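Local coordinates for isoprenyl transferase (Helicobacter pylori, PDB 2D2R), which probably catalyses the magnesium-dependent condensation of isopentenyl diphosphate with allylic pyrophosphates to build undecaprenyl pyrophosphate, working as a homodimer, at residues Ala140-Leu149 with Ser199-Ser207. Residues are numbered along the deposited sequence; the frame is centred on the assembly and turned at random.
Sequences ALNYGSKNEL and SNFLLWQSS
N200 meets the first turn of helix 145-158 with both its backbone and its side chain. N200 O accepts the N-H of S145 at 2.8 Å from S145 N, with the donor above the carbonyl plane, and N200 OD1 takes the N-H of K146 at 2.9 Å from K146 N. First-turn amides have no preceding helical carbonyl, so the 199-207 loop satisfies two of them from outside. A water accepts from N200 ND2 and from N147 N. In return S145 OG, anti to its own backbone N (chi1 -167°), accepts L203 N at 3.1 Å, while S145 CB packs tightly on L203 CG at 3.5 Å.

A second polar cluster centres on E148. Y143 OH donates to E148 OE1 at 2.6 Å and Q205 NE2 to the same OE1 at 3.0 Å, from opposite faces of the carboxylate plane; the Q205 bond is nearly straight (171°) and lies in the amide plane. Two donors on one oxygen of the buried E148 would be expected to stabilise its negative charge. Q205 NE2 also bonds T180 OG1, which helps fix the amide's rotation. Beside these bonds the Y143 and F201 side chains cross at about a right angle, Y143 CE2 4.0 Å from F201 CD1.

S199, bonded through OG to R191, probably belongs with it to the substrate site, so the contact joins the start of helix 145-158, just after strand 136-140, to a loop bordering that site. F201 stacks on Y66; F201 and L202 pack against strands 18-22 and 62-66, and W204 makes a cation-pi contact with K146 of the second subunit.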
ATOM      1  N   ALA A 140     -15.177   0.340   6.287  1.00 27.13           N
ATOM      2  CA  ALA A 140     -14.944  -0.269   4.997  1.00 28.48           C
ATOM      3  C   ALA A 140     -15.808  -1.522   4.956  1.00 28.17           C
ATOM      4  O   ALA A 140     -15.554  -2.454   5.692  1.00 29.33           O
ATOM      5  CB  ALA A 140     -13.466  -0.652   4.868  1.00 28.87           C
ATOM      6  N   LEU A 141     -16.814  -1.520   4.096  1.00 27.69           N
ATOM      7  CA  LEU A 141     -17.749  -2.618   3.972  1.00 27.46           C
ATOM      8  C   LEU A 141     -17.773  -3.188   2.585  1.00 27.17           C
ATOM      9  O   LEU A 141     -18.052  -2.489   1.617  1.00 28.80           O
ATOM     10  CB  LEU A 141     -19.151  -2.114   4.358  1.00 30.40           C
ATOM     11  CG  LEU A 141     -19.218  -1.545   5.769  1.00 29.96           C
ATOM     12  CD1 LEU A 141     -20.534  -0.720   5.934  1.00 34.80           C
ATOM     13  CD2 LEU A 141     -19.189  -2.694   6.808  1.00 31.30           C
ATOM     14  N   ASN A 142     -17.510  -4.488   2.475  1.00 26.66           N
ATOM     15  CA  ASN A 142     -17.417  -5.141   1.158  1.00 27.65           C
ATOM     16  C   ASN A 142     -16.423  -4.265   0.379  1.00 26.28           C
ATOM     17  O   ASN A 142     -16.634  -3.928  -0.777  1.00 24.45           O
ATOM     18  CB  ASN A 142     -18.754  -5.147   0.413  1.00 28.65           C
ATOM     19  CG  ASN A 142     -18.704  -5.916  -0.849  1.00 28.36           C
ATOM     20  OD1 ASN A 142     -17.940  -6.898  -0.983  1.00 34.39           O
ATOM     21  ND2 ASN A 142     -19.522  -5.506  -1.823  1.00 30.86           N
ATOM     22  N   TYR A 143     -15.342  -3.932   1.059  1.00 25.41           N
ATOM     23  CA  TYR A 143     -14.313  -3.038   0.506  1.00 23.86           C
ATOM     24  C   TYR A 143     -13.051  -3.687  -0.030  1.00 25.18           C
ATOM     25  O   TYR A 143     -12.492  -4.599   0.590  1.00 20.84           O
ATOM     26  CB  TYR A 143     -13.874  -2.043   1.587  1.00 22.37           C
ATOM     27  CG  TYR A 143     -12.807  -1.082   1.098  1.00 24.15           C
ATOM     28  CD1 TYR A 143     -13.148   0.128   0.465  1.00 23.95           C
ATOM     29  CD2 TYR A 143     -11.454  -1.435   1.158  1.00 25.19           C
ATOM     30  CE1 TYR A 143     -12.129   0.971  -0.106  1.00 26.48           C
ATOM     31  CE2 TYR A 143     -10.451  -0.616   0.593  1.00 24.35           C
ATOM     32  CZ  TYR A 143     -10.774   0.571  -0.034  1.00 26.23           C
ATOM     33  OH  TYR A 143      -9.736   1.330  -0.615  1.00 22.50           O
ATOM     34  N   GLY A 144     -12.584  -3.158  -1.171  1.00 23.82           N
ATOM     35  CA  GLY A 144     -11.334  -3.635  -1.735  1.00 23.82           C
ATOM     36  C   GLY A 144     -10.754  -2.433  -2.456  1.00 22.47           C
ATOM     37  O   GLY A 144     -11.488  -1.763  -3.152  1.00 23.24           O
ATOM     38  N   SER A 145      -9.459  -2.168  -2.302  1.00 22.32           N
ATOM     39  CA  SER A 145      -8.834  -1.022  -2.959  1.00 21.53           C
ATOM     40  C   SER A 145      -8.821  -1.107  -4.461  1.00 20.36           C
ATOM     41  O   SER A 145      -9.141  -0.141  -5.147  1.00 20.41           O
ATOM     42  CB  SER A 145      -7.419  -0.873  -2.347  1.00 21.24           C
ATOM     43  OG  SER A 145      -6.874   0.335  -2.682  1.00 22.95           O
ATOM     44  N   LYS A 146      -8.447  -2.258  -5.029  1.00 21.66           N
ATOM     45  CA  LYS A 146      -8.475  -2.339  -6.463  1.00 21.58           C
ATOM     46  C   LYS A 146      -9.871  -2.111  -6.982  1.00 23.88           C
ATOM     47  O   LYS A 146     -10.054  -1.473  -8.005  1.00 25.23           O
ATOM     48  CB  LYS A 146      -7.965  -3.685  -6.961  1.00 22.43           C
ATOM     49  CG  LYS A 146      -6.501  -3.811  -6.784  1.00 24.74           C
ATOM     50  CD  LYS A 146      -6.035  -5.143  -7.416  1.00 25.75           C
ATOM     51  CE  LYS A 146      -4.476  -5.236  -7.335  1.00 28.55           C
ATOM     52  NZ  LYS A 146      -4.027  -6.441  -8.074  1.00 28.22           N
ATOM     53  N   ASN A 147     -10.873  -2.652  -6.291  1.00 23.67           N
ATOM     54  CA  ASN A 147     -12.251  -2.431  -6.719  1.00 23.06           C
ATOM     55  C   ASN A 147     -12.617  -0.965  -6.570  1.00 22.91           C
ATOM     56  O   ASN A 147     -13.248  -0.405  -7.441  1.00 26.56           O
ATOM     57  CB  ASN A 147     -13.234  -3.298  -5.867  1.00 24.51           C
ATOM     58  CG  ASN A 147     -14.716  -2.940  -6.149  1.00 24.82           C
ATOM     59  OD1 ASN A 147     -15.291  -3.383  -7.128  1.00 32.25           O
ATOM     60  ND2 ASN A 147     -15.282  -2.128  -5.324  1.00 25.22           N
ATOM     61  N   GLU A 148     -12.236  -0.322  -5.473  1.00 24.27           N
ATOM     62  CA  GLU A 148     -12.549   1.101  -5.323  1.00 23.84           C
ATOM     63  C   GLU A 148     -11.959   1.910  -6.490  1.00 25.09           C
ATOM     64  O   GLU A 148     -12.612   2.778  -7.055  1.00 21.51           O
ATOM     65  CB  GLU A 148     -12.021   1.665  -4.009  1.00 25.32           C
ATOM     66  CG  GLU A 148     -12.364   3.162  -3.763  1.00 24.96           C
ATOM     67  CD  GLU A 148     -11.596   3.762  -2.568  1.00 26.59           C
ATOM     68  OE1 GLU A 148     -10.518   3.208  -2.169  1.00 24.31           O
ATOM     69  OE2 GLU A 148     -12.067   4.786  -2.035  1.00 26.28           O
ATOM     70  N   LEU A 149     -10.711   1.622  -6.861  1.00 23.94           N
ATOM     71  CA  LEU A 149     -10.096   2.341  -7.962  1.00 24.73           C
ATOM     72  C   LEU A 149     -10.795   2.049  -9.279  1.00 24.84           C
ATOM     73  O   LEU A 149     -10.913   2.937 -10.160  1.00 25.03           O
ATOM     74  CB  LEU A 149      -8.594   2.006  -8.042  1.00 21.08           C
ATOM     75  CG  LEU A 149      -7.816   2.769  -6.947  1.00 24.50           C
ATOM     76  CD1 LEU A 149      -6.460   2.057  -6.615  1.00 23.81           C
ATOM     77  CD2 LEU A 149      -7.577   4.243  -7.438  1.00 21.53           C
ATOM     78  N   SER A 199      -3.212  -6.033   2.449  1.00 21.79           N
ATOM     79  CA  SER A 199      -4.464  -6.678   2.131  1.00 20.97           C
ATOM     80  C   SER A 199      -5.464  -5.845   1.351  1.00 21.98           C
ATOM     81  O   SER A 199      -6.651  -5.803   1.713  1.00 20.81           O
ATOM     82  CB  SER A 199      -5.097  -7.212   3.430  1.00 22.31           C
ATOM     83  OG  SER A 199      -4.358  -8.374   3.808  1.00 23.74           O
ATOM     84  N   ASN A 200      -5.006  -5.191   0.286  1.00 19.09           N
ATOM     85  CA  ASN A 200      -5.913  -4.452  -0.625  1.00 19.92           C
ATOM     86  C   ASN A 200      -6.795  -3.414   0.104  1.00 18.52           C
ATOM     87  O   ASN A 200      -7.961  -3.253  -0.191  1.00 21.17           O
ATOM     88  CB  ASN A 200      -6.757  -5.518  -1.319  1.00 17.97           C
ATOM     89  CG  ASN A 200      -7.460  -5.018  -2.544  1.00 22.77           C
ATOM     90  OD1 ASN A 200      -7.019  -4.096  -3.219  1.00 17.00           O
ATOM     91  ND2 ASN A 200      -8.621  -5.621  -2.827  1.00 23.77           N
ATOM     92  N   PHE A 201      -6.211  -2.755   1.082  1.00 19.63           N
ATOM     93  CA  PHE A 201      -6.887  -1.754   1.882  1.00 20.04           C
ATOM     94  C   PHE A 201      -6.257  -0.378   1.765  1.00 19.90           C
ATOM     95  O   PHE A 201      -5.075  -0.163   2.140  1.00 21.19           O
ATOM     96  CB  PHE A 201      -6.862  -2.231   3.341  1.00 20.23           C
ATOM     97  CG  PHE A 201      -7.531  -1.296   4.346  1.00 22.78           C
ATOM     98  CD1 PHE A 201      -8.873  -0.960   4.226  1.00 24.64           C
ATOM     99  CD2 PHE A 201      -6.824  -0.811   5.446  1.00 22.70           C
ATOM    100  CE1 PHE A 201      -9.520  -0.141   5.220  1.00 24.51           C
ATOM    101  CE2 PHE A 201      -7.443  -0.004   6.428  1.00 25.37           C
ATOM    102  CZ  PHE A 201      -8.799   0.322   6.311  1.00 23.07           C
ATOM    103  N   LEU A 202      -7.044   0.564   1.260  1.00 18.22           N
ATOM    104  CA  LEU A 202      -6.641   1.970   1.169  1.00 17.66           C
ATOM    105  C   LEU A 202      -5.229   2.105   0.589  1.00 18.31           C
ATOM    106  O   LEU A 202      -4.408   2.843   1.117  1.00 20.21           O
ATOM    107  CB  LEU A 202      -6.664   2.607   2.573  1.00 19.65           C
ATOM    108  CG  LEU A 202      -8.047   2.641   3.279  1.00 21.31           C
ATOM    109  CD1 LEU A 202      -7.930   3.361   4.676  1.00 20.47           C
ATOM    110  CD2 LEU A 202      -8.990   3.363   2.379  1.00 18.92           C
ATOM    111  N   LEU A 203      -4.982   1.436  -0.521  1.00 19.24           N
ATOM    112  CA  LEU A 203      -3.632   1.463  -1.139  1.00 20.29           C
ATOM    113  C   LEU A 203      -3.263   2.889  -1.585  1.00 20.56           C
ATOM    114  O   LEU A 203      -2.203   3.428  -1.259  1.00 22.58           O
ATOM    115  CB  LEU A 203      -3.612   0.487  -2.293  1.00 18.03           C
ATOM    116  CG  LEU A 203      -3.960  -0.973  -1.935  1.00 23.16           C
ATOM    117  CD1 LEU A 203      -4.056  -1.873  -3.208  1.00 23.83           C
ATOM    118  CD2 LEU A 203      -2.866  -1.521  -1.083  1.00 19.92           C
ATOM    119  N   TRP A 204      -4.182   3.521  -2.287  1.00 22.02           N
ATOM    120  CA  TRP A 204      -3.979   4.867  -2.770  1.00 22.34           C
ATOM    121  C   TRP A 204      -3.870   5.856  -1.644  1.00 22.66           C
ATOM    122  O   TRP A 204      -2.952   6.659  -1.636  1.00 19.95           O
ATOM    123  CB  TRP A 204      -5.129   5.243  -3.700  1.00 22.35           C
ATOM    124  CG  TRP A 204      -5.079   6.666  -4.226  1.00 23.74           C
ATOM    125  CD1 TRP A 204      -5.394   7.842  -3.532  1.00 21.38           C
ATOM    126  CD2 TRP A 204      -4.787   7.061  -5.559  1.00 20.22           C
ATOM    127  NE1 TRP A 204      -5.307   8.915  -4.381  1.00 19.23           N
ATOM    128  CE2 TRP A 204      -4.951   8.463  -5.628  1.00 21.32           C
ATOM    129  CE3 TRP A 204      -4.412   6.360  -6.719  1.00 20.55           C
ATOM    130  CZ2 TRP A 204      -4.747   9.176  -6.812  1.00 20.00           C
ATOM    131  CZ3 TRP A 204      -4.215   7.057  -7.876  1.00 19.09           C
ATOM    132  CH2 TRP A 204      -4.384   8.460  -7.923  1.00 22.73           C
ATOM    133  N   GLN A 205      -4.778   5.772  -0.673  1.00 21.02           N
ATOM    134  CA  GLN A 205      -4.810   6.736   0.413  1.00 22.66           C
ATOM    135  C   GLN A 205      -3.700   6.628   1.434  1.00 20.21           C
ATOM    136  O   GLN A 205      -3.468   7.548   2.150  1.00 20.32           O
ATOM    137  CB  GLN A 205      -6.186   6.679   1.152  1.00 20.45           C
ATOM    138  CG  GLN A 205      -7.356   6.850   0.142  1.00 20.77           C
ATOM    139  CD  GLN A 205      -7.888   5.559  -0.532  1.00 21.09           C
ATOM    140  OE1 GLN A 205      -7.166   4.569  -0.707  1.00 20.76           O
ATOM    141  NE2 GLN A 205      -9.185   5.602  -0.981  1.00 21.94           N
ATOM    142  N   SER A 206      -3.031   5.483   1.478  1.00 20.50           N
ATOM    143  CA  SER A 206      -1.963   5.247   2.439  1.00 20.45           C
ATOM    144  C   SER A 206      -0.591   5.330   1.725  1.00 20.80           C
ATOM    145  O   SER A 206       0.367   4.822   2.263  1.00 20.08           O
ATOM    146  CB  SER A 206      -2.154   3.833   3.051  1.00 23.20           C
ATOM    147  OG  SER A 206      -3.500   3.656   3.562  1.00 24.64           O
ATOM    148  N   SER A 207      -0.497   5.979   0.563  1.00 19.07           N
ATOM    149  CA  SER A 207       0.784   5.997  -0.168  1.00 20.26           C
ATOM    150  C   SER A 207       1.957   6.516   0.667  1.00 22.65           C
ATOM    151  O   SER A 207       3.132   6.157   0.416  1.00 23.12           O
ATOM    152  CB  SER A 207       0.671   6.844  -1.444  1.00 20.39           C
ATOM    153  OG  SER A 207       0.345   8.182  -1.075  1.00 25.74           O
TER
HETATM  154  O   HOH W   1     -10.606  -5.128  -5.011  1.00 25.48           O